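Side-chain contacts in tRNA threonylcarbamoyladenosine dehydratase (Escherichia coli, PDB 4D79), which catalyses the ATP-dependent dehydration of threonylcarbamoyladenosine at position 37 of certain tRNAs to its cyclic form, and can accept sulfur from the cysteine desulfurase CsdA in vitro: residues D107-T110 / P111-A115; I129-V132 / R133-A136; L177-K180 / L181-R184. All coordinates share one frame; numbering follows the deposited sequence.

How the contacts relate
All three contacts are local and follow one another along the chain, so none encloses or crosses another. Contact 1 closes the turn that leads from strand 101-105 into helix 114-118. Contact 2 does the same between strand 124-127 and helix 132-144. Contact 3 lies wholly within helix 176-189. Contacts 1 and 2 both touch ATP and meet each other beside the adenine, where Pro134 CB packs 3.1 Å from Val109 O. Contact 3 stands on the other flank of contact 2: Leu177 CD1 lies 3.4 Å from Val132 CG2, and Leu181 packs on Lys135 and Ala136, joining helix 176-189 to helix 132-144.

Contact 1 (D107-T110 / P111-A115); sequences DFVT and PDNVA. With ATP (adenosine-5'-triphosphate), chain K.
In the loop that carries ATP-pocket residues from strand 101-105 toward helix 114-118, the amide of Asn113 folds back over the backbone of Phe108 and Thr110. Its two ends do different work. Asn113 ND2 gives a hydrogen bond to Phe108 O at 2.8 Å, lying in that carbonyl's plane, with the acceptor only 12° out of the amide plane. Asn113 OD1 accepts Thr110 N at 2.7 Å in a nearly straight bond (N-H...O 167°), although the donor stands above the carbonyl plane instead of on a lone pair. The turn is closed in return by Thr110. Thr110 OG1, set between the backbone N and the carbonyl carbon (chi1 74°), receives weak bonds from Asp112 N and Asn113 N, each 3.1 Å away, and Thr110 O takes Asn113 N as well. Asn113 adopts the same kind of first torsion, which brings its amide back to the loop. Next to these bonds, Val109 CG1 packs on Val114 CB at 3.8 Å, and Val114 in turn rests on Leu138 and Tyr141 of helix 132-144.

The loop held in this way reads the adenine with its backbone. Val109 N donates to ATP N1 at 2.9 Å, Val109 O accepts ATP N6 at 3.2 Å, and Phe108 lies obliquely against the base. With an alanine in place of Asn113, Phe108 O and Thr110 N lose their side-chain partner, and the adenine-binding loop would probably be freer to shift. The reciprocal side-chain-to-backbone bonds of Thr110 and Asn113 follow the pattern of a capping box, here placed beside the adenine site of a Rossmann-like ThiF/MoeB/E1 nucleotide-binding fold.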
ATOM      1  N   ASP B 107      -6.962 -11.658 -21.100  1.00 31.35           N
ATOM      2  CA  ASP B 107      -7.594 -10.866 -22.151  1.00 32.21           C
ATOM      3  C   ASP B 107      -7.677  -9.424 -21.672  1.00 29.88           C
ATOM      4  O   ASP B 107      -7.448  -9.130 -20.496  1.00 28.91           O
ATOM      5  CB  ASP B 107      -8.991 -11.414 -22.480  1.00 31.24           C
ATOM      6  CG  ASP B 107      -9.486 -11.029 -23.880  1.00 41.78           C
ATOM      7  OD1 ASP B 107      -8.787 -10.322 -24.635  1.00 37.57           O
ATOM      8  OD2 ASP B 107     -10.603 -11.451 -24.228  1.00 32.55           O
ATOM      9  N   PHE B 108      -8.006  -8.538 -22.606  1.00 33.22           N
ATOM     10  CA  PHE B 108      -8.354  -7.151 -22.340  1.00 32.89           C
ATOM     11  C   PHE B 108      -9.858  -6.951 -22.537  1.00 29.19           C
ATOM     12  O   PHE B 108     -10.468  -7.566 -23.406  1.00 35.17           O
ATOM     13  CB  PHE B 108      -7.619  -6.190 -23.290  1.00 48.79           C
ATOM     14  CG  PHE B 108      -6.125  -6.138 -23.110  1.00 81.26           C
ATOM     15  CD1 PHE B 108      -5.548  -5.952 -21.855  1.00 58.12           C
ATOM     16  CD2 PHE B 108      -5.293  -6.240 -24.218  1.00 65.52           C
ATOM     17  CE1 PHE B 108      -4.161  -5.887 -21.717  1.00 44.85           C
ATOM     18  CE2 PHE B 108      -3.915  -6.172 -24.087  1.00 64.10           C
ATOM     19  CZ  PHE B 108      -3.349  -5.998 -22.837  1.00 49.89           C
ATOM     20  N   VAL B 109     -10.441  -6.063 -21.736  1.00 32.38           N
ATOM     21  CA  VAL B 109     -11.849  -5.736 -21.881  1.00 27.65           C
ATOM     22  C   VAL B 109     -12.047  -4.864 -23.115  1.00 32.96           C
ATOM     23  O   VAL B 109     -11.231  -3.983 -23.412  1.00 40.37           O
ATOM     24  CB  VAL B 109     -12.370  -5.049 -20.609  1.00 32.09           C
ATOM     25  CG1 VAL B 109     -13.722  -4.390 -20.841  1.00 40.09           C
ATOM     26  CG2 VAL B 109     -12.463  -6.068 -19.480  1.00 41.87           C
ATOM     27  N   THR B 110     -13.092  -5.157 -23.876  1.00 30.17           N
ATOM     28  CA  THR B 110     -13.467  -4.348 -25.041  1.00 27.93           C
ATOM     29  C   THR B 110     -14.972  -4.110 -25.011  1.00 34.36           C
ATOM     30  O   THR B 110     -15.690  -4.799 -24.274  1.00 33.53           O
ATOM     31  CB  THR B 110     -13.077  -5.031 -26.353  1.00 35.84           C
ATOM     32  OG1 THR B 110     -13.980  -6.111 -26.592  1.00 34.79           O
ATOM     33  CG2 THR B 110     -11.650  -5.535 -26.324  1.00 43.19           C
ATOM     34  N   PRO B 111     -15.508  -3.170 -25.796  1.00 48.33           N
ATOM     35  CA  PRO B 111     -16.977  -3.077 -25.877  1.00 37.88           C
ATOM     36  C   PRO B 111     -17.621  -4.380 -26.323  1.00 41.07           C
ATOM     37  O   PRO B 111     -18.740  -4.697 -25.896  1.00 41.56           O
ATOM     38  CB  PRO B 111     -17.203  -1.938 -26.881  1.00 43.29           C
ATOM     39  CG  PRO B 111     -15.953  -1.119 -26.802  1.00 44.81           C
ATOM     40  CD  PRO B 111     -14.840  -2.094 -26.547  1.00 48.00           C
ATOM     41  N   ASP B 112     -16.897  -5.185 -27.103  1.00 33.95           N
ATOM     42  CA  ASP B 112     -17.427  -6.422 -27.651  1.00 41.95           C
ATOM     43  C   ASP B 112     -17.462  -7.553 -26.642  1.00 45.66           C
ATOM     44  O   ASP B 112     -18.279  -8.470 -26.800  1.00 42.39           O
ATOM     45  CB  ASP B 112     -16.574  -6.888 -28.840  1.00 53.24           C
ATOM     46  CG  ASP B 112     -16.751  -6.027 -30.074  1.00 87.97           C
ATOM     47  OD1 ASP B 112     -17.799  -5.357 -30.202  1.00 64.49           O
ATOM     48  OD2 ASP B 112     -15.833  -6.028 -30.923  1.00110.83           O
ATOM     49  N   ASN B 113     -16.562  -7.564 -25.649  1.00 32.98           N
ATOM     50  CA  ASN B 113     -16.499  -8.697 -24.733  1.00 27.46           C
ATOM     51  C   ASN B 113     -16.891  -8.348 -23.307  1.00 31.00           C
ATOM     52  O   ASN B 113     -16.934  -9.249 -22.457  1.00 30.87           O
ATOM     53  CB  ASN B 113     -15.100  -9.326 -24.755  1.00 39.83           C
ATOM     54  CG  ASN B 113     -14.014  -8.399 -24.199  1.00 34.76           C
ATOM     55  OD1 ASN B 113     -14.286  -7.493 -23.412  1.00 28.23           O
ATOM     56  ND2 ASN B 113     -12.776  -8.638 -24.610  1.00 32.35           N
ATOM     57  N   VAL B 114     -17.188  -7.079 -23.014  1.00 29.02           N
ATOM     58  CA  VAL B 114     -17.353  -6.694 -21.615  1.00 24.89           C
ATOM     59  C   VAL B 114     -18.566  -7.377 -21.002  1.00 34.92           C
ATOM     60  O   VAL B 114     -18.506  -7.890 -19.873  1.00 28.97           O
ATOM     61  CB  VAL B 114     -17.440  -5.162 -21.474  1.00 28.57           C
ATOM     62  CG1 VAL B 114     -18.625  -4.591 -22.292  1.00 37.00           C
ATOM     63  CG2 VAL B 114     -17.504  -4.773 -19.983  1.00 30.41           C
ATOM     64  N   ALA B 115     -19.673  -7.458 -21.747  1.00 33.31           N
ATOM     65  CA  ALA B 115     -20.848  -8.080 -21.166  1.00 35.02           C
ATOM     66  C   ALA B 115     -20.573  -9.537 -20.816  1.00 30.96           C
ATOM     67  O   ALA B 115     -20.976 -10.004 -19.754  1.00 32.61           O
ATOM     68  CB  ALA B 115     -22.019  -7.947 -22.125  1.00 42.09           C
TER
HETATM   69  PG  ATP K 401       3.653  -0.197 -19.149  1.00186.17           P
HETATM   70  O1G ATP K 401       4.964   0.550 -19.166  1.00127.52           O
HETATM   71  O2G ATP K 401       3.777  -1.686 -19.368  1.00127.16           O
HETATM   72  O3G ATP K 401       2.550   0.485 -19.924  1.00161.36           O
HETATM   73  PB  ATP K 401       1.775  -0.620 -17.062  1.00208.07           P
HETATM   74  O1B ATP K 401       0.673  -0.240 -18.026  1.00107.56           O
HETATM   75  O2B ATP K 401       1.927  -2.037 -16.537  1.00 31.30           O
HETATM   76  O3B ATP K 401       3.191  -0.083 -17.614  1.00177.42           O
HETATM   77  PA  ATP K 401       0.285   0.616 -15.016  1.00 47.52           P
HETATM   78  O1A ATP K 401      -0.346   1.796 -15.747  1.00 45.68           O
HETATM   79  O2A ATP K 401       0.665   0.775 -13.568  1.00 81.42           O
HETATM   80  O3A ATP K 401       1.666   0.323 -15.772  1.00 62.59           O
HETATM   81  O5' ATP K 401      -0.605  -0.732 -15.203  1.00 55.31           O
HETATM   82  C5' ATP K 401      -1.848  -0.792 -15.929  1.00 33.10           C
HETATM   83  C4' ATP K 401      -2.423  -2.198 -16.149  1.00 37.07           C
HETATM   84  O4' ATP K 401      -3.787  -2.183 -16.678  1.00 60.95           O
HETATM   85  C3' ATP K 401      -1.600  -3.010 -17.143  1.00105.28           C
HETATM   86  O3' ATP K 401      -1.158  -4.256 -16.580  1.00 27.36           O
HETATM   87  C2' ATP K 401      -2.552  -3.259 -18.296  1.00120.68           C
HETATM   88  O2' ATP K 401      -2.288  -4.485 -18.962  1.00 49.92           O
HETATM   89  C1' ATP K 401      -3.930  -3.249 -17.655  1.00 46.23           C
HETATM   90  N9  ATP K 401      -5.000  -3.117 -18.693  1.00 45.47           N
HETATM   91  C8  ATP K 401      -4.989  -2.151 -19.647  1.00 95.27           C
HETATM   92  N7  ATP K 401      -6.052  -2.244 -20.489  1.00 44.60           N
HETATM   93  C5  ATP K 401      -6.765  -3.297 -20.081  1.00 89.57           C
HETATM   94  C6  ATP K 401      -8.014  -3.913 -20.544  1.00 39.42           C
HETATM   95  N6  ATP K 401      -8.633  -3.401 -21.610  1.00 75.21           N
HETATM   96  N1  ATP K 401      -8.489  -4.988 -19.912  1.00 34.02           N
HETATM   97  C2  ATP K 401      -7.836  -5.518 -18.852  1.00 77.27           C
HETATM   98  N3  ATP K 401      -6.682  -5.004 -18.371  1.00 25.78           N
HETATM   99  C4  ATP K 401      -6.090  -3.895 -18.917  1.00 98.98           C

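Contact 2 (I129-V132 / R133-A136); sequences IDSV and RPKA. With ATP (adenosine-5'-triphosphate), chain K.
Lys135 NZ is gripped by several oxygens, among them Ile129 O, which it meets at 2.8 Å in the plane of that carbonyl and on a lone pair. A salt bridge to Asp127 OD2, a hydrogen bond to Thr152 O and a weak one to Thr151 OG1 complete the grip, so the buried ammonium is well satisfied and its charge is probably balanced by Asp127. The chain reaches this point because it stays extended up to CE and bends only at its last torsion (chi4 74°), turning NZ onto the carbonyl.

The contact spans the loop from strand 124-127 into helix 132-144 in the Rossmann-like nucleotide-binding fold of this family, and the lysine ties the first turn of that helix to the ends of strands 124-127 and 149-152. Ser131 holds the N-cap position, and its carbonyl oxygen accepts Lys135 N at 3.3 Å. Ser131 OG makes no capping bond and instead lies against Pro134 CD at 3.2 Å. Val132 O continues the helical pattern by taking Ala136 N.

On the ligand side, Ile129 CG2 and Pro134 CG meet at 3.9 Å. Ile129 CG2, anti to its own backbone N, also lies 3.6 Å from ATP N7, while Pro134 CB presses to 3.0 Å from ATP N6. The Asp130 carboxylate reaches the nucleotide farther along, with Asp130 OD1 3.3 Å from ATP C8 and OD2 near the phosphates.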
ATOM      1  N   ILE B 129      -7.730  -0.091 -14.983  1.00 25.75           N
ATOM      2  CA  ILE B 129      -7.287   0.017 -16.363  1.00 28.36           C
ATOM      3  C   ILE B 129      -6.626   1.376 -16.549  1.00 31.94           C
ATOM      4  O   ILE B 129      -7.146   2.408 -16.103  1.00 27.00           O
ATOM      5  CB  ILE B 129      -8.491  -0.153 -17.320  1.00 28.34           C
ATOM      6  CG1 ILE B 129      -9.087  -1.571 -17.241  1.00 34.49           C
ATOM      7  CG2 ILE B 129      -8.113   0.147 -18.745  1.00 34.43           C
ATOM      8  CD1 ILE B 129     -10.476  -1.677 -17.883  1.00 48.30           C
ATOM      9  N   ASP B 130      -5.514   1.398 -17.273  1.00 30.97           N
ATOM     10  CA  ASP B 130      -4.790   2.640 -17.509  1.00 43.93           C
ATOM     11  C   ASP B 130      -5.102   3.263 -18.869  1.00 38.18           C
ATOM     12  O   ASP B 130      -4.677   4.393 -19.115  1.00 60.36           O
ATOM     13  CB  ASP B 130      -3.273   2.410 -17.345  1.00 37.92           C
ATOM     14  CG  ASP B 130      -2.684   1.533 -18.434  1.00 47.99           C
ATOM     15  OD1 ASP B 130      -3.422   0.711 -19.014  1.00 54.70           O
ATOM     16  OD2 ASP B 130      -1.467   1.653 -18.691  1.00104.89           O
ATOM     17  N   SER B 131      -5.772   2.534 -19.764  1.00 32.43           N
ATOM     18  CA  SER B 131      -6.072   2.972 -21.123  1.00 40.48           C
ATOM     19  C   SER B 131      -7.543   3.359 -21.264  1.00 54.30           C
ATOM     20  O   SER B 131      -8.433   2.613 -20.848  1.00 34.01           O
ATOM     21  CB  SER B 131      -5.718   1.862 -22.118  1.00 43.27           C
ATOM     22  OG  SER B 131      -6.491   1.953 -23.299  1.00 88.32           O
ATOM     23  N   VAL B 132      -7.808   4.493 -21.918  1.00 28.29           N
ATOM     24  CA  VAL B 132      -9.119   5.125 -21.783  1.00 33.57           C
ATOM     25  C   VAL B 132     -10.204   4.328 -22.503  1.00 35.16           C
ATOM     26  O   VAL B 132     -11.344   4.268 -22.029  1.00 30.54           O
ATOM     27  CB  VAL B 132      -9.069   6.578 -22.273  1.00 44.47           C
ATOM     28  CG1 VAL B 132     -10.435   7.226 -22.142  1.00 42.46           C
ATOM     29  CG2 VAL B 132      -8.049   7.354 -21.473  1.00 76.13           C
ATOM     30  N   ARG B 133      -9.888   3.760 -23.678  1.00 37.06           N
ATOM     31  CA  ARG B 133     -10.891   3.100 -24.516  1.00 35.30           C
ATOM     32  C   ARG B 133     -11.583   1.959 -23.774  1.00 35.75           C
ATOM     33  O   ARG B 133     -12.815   1.987 -23.614  1.00 31.96           O
ATOM     34  CB  ARG B 133     -10.212   2.567 -25.786  1.00 37.02           C
ATOM     35  CG  ARG B 133      -9.602   3.569 -26.762  1.00133.37           C
ATOM     36  CD  ARG B 133      -8.925   2.811 -27.923  1.00100.43           C
ATOM     37  NE  ARG B 133      -8.216   3.672 -28.874  1.00128.95           N
ATOM     38  CZ  ARG B 133      -6.955   4.085 -28.733  1.00149.97           C
ATOM     39  NH1 ARG B 133      -6.232   3.711 -27.684  1.00120.04           N
ATOM     40  NH2 ARG B 133      -6.401   4.865 -29.654  1.00115.34           N
ATOM     41  N   PRO B 134     -10.873   0.931 -23.319  1.00 39.04           N
ATOM     42  CA  PRO B 134     -11.528  -0.136 -22.548  1.00 46.46           C
ATOM     43  C   PRO B 134     -12.058   0.328 -21.192  1.00 33.34           C
ATOM     44  O   PRO B 134     -13.046  -0.226 -20.694  1.00 30.54           O
ATOM     45  CB  PRO B 134     -10.402  -1.159 -22.389  1.00 39.89           C
ATOM     46  CG  PRO B 134      -9.127  -0.313 -22.451  1.00 53.67           C
ATOM     47  CD  PRO B 134      -9.418   0.727 -23.436  1.00 38.65           C
ATOM     48  N   LYS B 135     -11.401   1.301 -20.567  1.00 28.83           N
ATOM     49  CA  LYS B 135     -11.866   1.833 -19.293  1.00 30.32           C
ATOM     50  C   LYS B 135     -13.272   2.394 -19.429  1.00 22.22           C
ATOM     51  O   LYS B 135     -14.149   2.103 -18.610  1.00 27.08           O
ATOM     52  CB  LYS B 135     -10.894   2.914 -18.808  1.00 26.13           C
ATOM     53  CG  LYS B 135     -10.997   3.264 -17.348  1.00 27.07           C
ATOM     54  CD  LYS B 135      -9.810   4.146 -16.962  1.00 26.58           C
ATOM     55  CE  LYS B 135      -9.795   4.458 -15.482  1.00 24.27           C
ATOM     56  NZ  LYS B 135      -9.388   3.297 -14.641  1.00 28.64           N
ATOM     57  N   ALA B 136     -13.496   3.214 -20.459  1.00 23.59           N
ATOM     58  CA  ALA B 136     -14.818   3.773 -20.710  1.00 30.15           C
ATOM     59  C   ALA B 136     -15.848   2.669 -20.950  1.00 25.47           C
ATOM     60  O   ALA B 136     -16.937   2.704 -20.380  1.00 26.63           O
ATOM     61  CB  ALA B 136     -14.754   4.723 -21.902  1.00 34.75           C
TER
HETATM   62  PG  ATP K 401       3.653  -0.197 -19.149  1.00186.17           P
HETATM   63  O1G ATP K 401       4.964   0.550 -19.166  1.00127.52           O
HETATM   64  O2G ATP K 401       3.777  -1.686 -19.368  1.00127.16           O
HETATM   65  O3G ATP K 401       2.550   0.485 -19.924  1.00161.36           O
HETATM   66  PB  ATP K 401       1.775  -0.620 -17.062  1.00208.07           P
HETATM   67  O1B ATP K 401       0.673  -0.240 -18.026  1.00107.56           O
HETATM   68  O2B ATP K 401       1.927  -2.037 -16.537  1.00 31.30           O
HETATM   69  O3B ATP K 401       3.191  -0.083 -17.614  1.00177.42           O
HETATM   70  PA  ATP K 401       0.285   0.616 -15.016  1.00 47.52           P
HETATM   71  O1A ATP K 401      -0.346   1.796 -15.747  1.00 45.68           O
HETATM   72  O2A ATP K 401       0.665   0.775 -13.568  1.00 81.42           O
HETATM   73  O3A ATP K 401       1.666   0.323 -15.772  1.00 62.59           O
HETATM   74  O5' ATP K 401      -0.605  -0.732 -15.203  1.00 55.31           O
HETATM   75  C5' ATP K 401      -1.848  -0.792 -15.929  1.00 33.10           C
HETATM   76  C4' ATP K 401      -2.423  -2.198 -16.149  1.00 37.07           C
HETATM   77  O4' ATP K 401      -3.787  -2.183 -16.678  1.00 60.95           O
HETATM   78  C3' ATP K 401      -1.600  -3.010 -17.143  1.00105.28           C
HETATM   79  O3' ATP K 401      -1.158  -4.256 -16.580  1.00 27.36           O
HETATM   80  C2' ATP K 401      -2.552  -3.259 -18.296  1.00120.68           C
HETATM   81  O2' ATP K 401      -2.288  -4.485 -18.962  1.00 49.92           O
HETATM   82  C1' ATP K 401      -3.930  -3.249 -17.655  1.00 46.23           C
HETATM   83  N9  ATP K 401      -5.000  -3.117 -18.693  1.00 45.47           N
HETATM   84  C8  ATP K 401      -4.989  -2.151 -19.647  1.00 95.27           C
HETATM   85  N7  ATP K 401      -6.052  -2.244 -20.489  1.00 44.60           N
HETATM   86  C5  ATP K 401      -6.765  -3.297 -20.081  1.00 89.57           C
HETATM   87  C6  ATP K 401      -8.014  -3.913 -20.544  1.00 39.42           C
HETATM   88  N6  ATP K 401      -8.633  -3.401 -21.610  1.00 75.21           N
HETATM   89  N1  ATP K 401      -8.489  -4.988 -19.912  1.00 34.02           N
HETATM   90  C2  ATP K 401      -7.836  -5.518 -18.852  1.00 77.27           C
HETATM   91  N3  ATP K 401      -6.682  -5.004 -18.371  1.00 25.78           N
HETATM   92  C4  ATP K 401      -6.090  -3.895 -18.917  1.00 98.98           C

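Contact 3 (L177-K180 / L181-R184); sequences LAAK and LRER
Arg182 lays its guanidinium back over the preceding turn of its own helix, one face covering Ala178 O and Ala179 CA. Arg182 NH2 lies 3.5 Å from Ala179 CA and 3.7 Å from Ala179 CB, while the aliphatic Arg182 CG lies 3.4 Å from Ala178 O. Ala178 O sits 3.9 Å above the guanidinium plane of Arg182, toward its rim; its hydrogen bond is with Arg182 N, at 3.0 Å. The bend at chi3 (-63°) folds the guanidinium back over the two alanines instead of letting it run outward. Glu183 CG also lies 3.3 Å from Ala179 O, but this side chain is poorly ordered.

These contacts are one-turn neighbours in helix 176-189, whose i to i+4 bonds run unbroken here from Leu177 O to Leu181 N through Lys180 O to Arg184 N. At the start of the helix, Asp175 OD1 takes Ala178 N.

The next shell fixes the arginine. NH1 is hydrogen-bonded to Thr172 OG1 and Leu169 O, so the guanidinium bridges the helix and the loop ahead of it, and Leu199 packs against its side chain. Leu169 and Thr172 also touch Ala178. On the flank facing helix 132-144, Leu181 packs on Ile139. Farther out, about 9 Å from the side chain of Ala178, lies the potassium ion bound by Gln158, Gln174, Ser206 and Glu208.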
ATOM      1  N   LEU B 177      -6.146  11.350 -16.856  1.00 24.36           N
ATOM      2  CA  LEU B 177      -6.819  10.117 -17.252  1.00 25.10           C
ATOM      3  C   LEU B 177      -8.307  10.210 -16.959  1.00 24.52           C
ATOM      4  O   LEU B 177      -9.142   9.892 -17.806  1.00 26.17           O
ATOM      5  CB  LEU B 177      -6.203   8.916 -16.536  1.00 30.42           C
ATOM      6  CG  LEU B 177      -6.938   7.599 -16.847  1.00 34.74           C
ATOM      7  CD1 LEU B 177      -6.812   7.267 -18.317  1.00 38.24           C
ATOM      8  CD2 LEU B 177      -6.411   6.461 -15.985  1.00 38.24           C
ATOM      9  N   ALA B 178      -8.666  10.669 -15.766  1.00 28.82           N
ATOM     10  CA  ALA B 178     -10.084  10.816 -15.464  1.00 31.33           C
ATOM     11  C   ALA B 178     -10.743  11.802 -16.420  1.00 30.62           C
ATOM     12  O   ALA B 178     -11.890  11.601 -16.819  1.00 27.89           O
ATOM     13  CB  ALA B 178     -10.271  11.263 -14.013  1.00 31.21           C
ATOM     14  N   ALA B 179     -10.036  12.876 -16.791  1.00 24.32           N
ATOM     15  CA  ALA B 179     -10.593  13.864 -17.721  1.00 25.81           C
ATOM     16  C   ALA B 179     -10.875  13.254 -19.089  1.00 24.51           C
ATOM     17  O   ALA B 179     -11.964  13.422 -19.638  1.00 31.23           O
ATOM     18  CB  ALA B 179      -9.643  15.055 -17.866  1.00 39.08           C
ATOM     19  N   LYS B 180      -9.911  12.524 -19.650  1.00 28.85           N
ATOM     20  CA  LYS B 180     -10.129  11.874 -20.940  1.00 26.87           C
ATOM     21  C   LYS B 180     -11.269  10.871 -20.868  1.00 26.30           C
ATOM     22  O   LYS B 180     -12.074  10.757 -21.814  1.00 26.00           O
ATOM     23  CB  LYS B 180      -8.839  11.185 -21.391  1.00 42.91           C
ATOM     24  CG  LYS B 180      -7.744  12.143 -21.802  1.00 52.31           C
ATOM     25  CD  LYS B 180      -6.488  11.418 -22.290  1.00 89.54           C
ATOM     26  CE  LYS B 180      -5.644  10.924 -21.120  1.00 85.46           C
ATOM     27  NZ  LYS B 180      -4.309  10.402 -21.539  1.00115.10           N
ATOM     28  N   LEU B 181     -11.353  10.151 -19.742  1.00 33.10           N
ATOM     29  CA  LEU B 181     -12.381   9.141 -19.522  1.00 27.05           C
ATOM     30  C   LEU B 181     -13.763   9.759 -19.529  1.00 28.22           C
ATOM     31  O   LEU B 181     -14.681   9.232 -20.164  1.00 26.29           O
ATOM     32  CB  LEU B 181     -12.127   8.426 -18.198  1.00 25.73           C
ATOM     33  CG  LEU B 181     -13.092   7.373 -17.719  1.00 30.00           C
ATOM     34  CD1 LEU B 181     -13.203   6.233 -18.739  1.00 35.35           C
ATOM     35  CD2 LEU B 181     -12.598   6.889 -16.341  1.00 29.44           C
ATOM     36  N   ARG B 182     -13.929  10.891 -18.846  1.00 28.62           N
ATOM     37  CA  ARG B 182     -15.203  11.599 -18.920  1.00 36.54           C
ATOM     38  C   ARG B 182     -15.540  11.965 -20.358  1.00 45.31           C
ATOM     39  O   ARG B 182     -16.683  11.821 -20.793  1.00 31.88           O
ATOM     40  CB  ARG B 182     -15.160  12.857 -18.053  1.00 32.77           C
ATOM     41  CG  ARG B 182     -15.145  12.570 -16.568  1.00 35.59           C
ATOM     42  CD  ARG B 182     -15.396  13.842 -15.778  1.00 30.44           C
ATOM     43  NE  ARG B 182     -14.340  14.822 -15.988  1.00 30.16           N
ATOM     44  CZ  ARG B 182     -13.294  14.996 -15.188  1.00 43.98           C
ATOM     45  NH1 ARG B 182     -13.147  14.266 -14.083  1.00 40.51           N
ATOM     46  NH2 ARG B 182     -12.399  15.913 -15.484  1.00 39.13           N
ATOM     47  N   GLU B 183     -14.551  12.415 -21.123  1.00 37.16           N
ATOM     48  CA  GLU B 183     -14.824  12.816 -22.498  1.00 39.86           C
ATOM     49  C   GLU B 183     -15.231  11.624 -23.357  1.00 38.39           C
ATOM     50  O   GLU B 183     -16.159  11.732 -24.174  1.00 32.31           O
ATOM     51  CB  GLU B 183     -13.594  13.530 -23.076  1.00 28.48           C
ATOM     52  CG  GLU B 183     -13.226  14.831 -22.347  1.00107.09           C
ATOM     53  CD  GLU B 183     -14.440  15.665 -21.954  1.00143.32           C
ATOM     54  OE1 GLU B 183     -15.062  16.276 -22.852  1.00112.86           O
ATOM     55  OE2 GLU B 183     -14.775  15.703 -20.747  1.00109.55           O
ATOM     56  N   ARG B 184     -14.568  10.472 -23.181  1.00 30.11           N
ATOM     57  CA  ARG B 184     -14.927   9.302 -23.979  1.00 31.33           C
ATOM     58  C   ARG B 184     -16.275   8.733 -23.557  1.00 35.43           C
ATOM     59  O   ARG B 184     -17.040   8.231 -24.396  1.00 30.64           O
ATOM     60  CB  ARG B 184     -13.857   8.215 -23.885  1.00 33.17           C
ATOM     61  CG  ARG B 184     -14.039   7.127 -24.930  1.00 65.60           C
ATOM     62  CD  ARG B 184     -13.713   7.679 -26.317  1.00100.90           C
ATOM     63  NE  ARG B 184     -12.281   7.849 -26.541  1.00 68.68           N
ATOM     64  CZ  ARG B 184     -11.505   6.911 -27.080  1.00 98.55           C
ATOM     65  NH1 ARG B 184     -12.039   5.771 -27.500  1.00 79.29           N
ATOM     66  NH2 ARG B 184     -10.206   7.128 -27.251  1.00 78.77           N
TER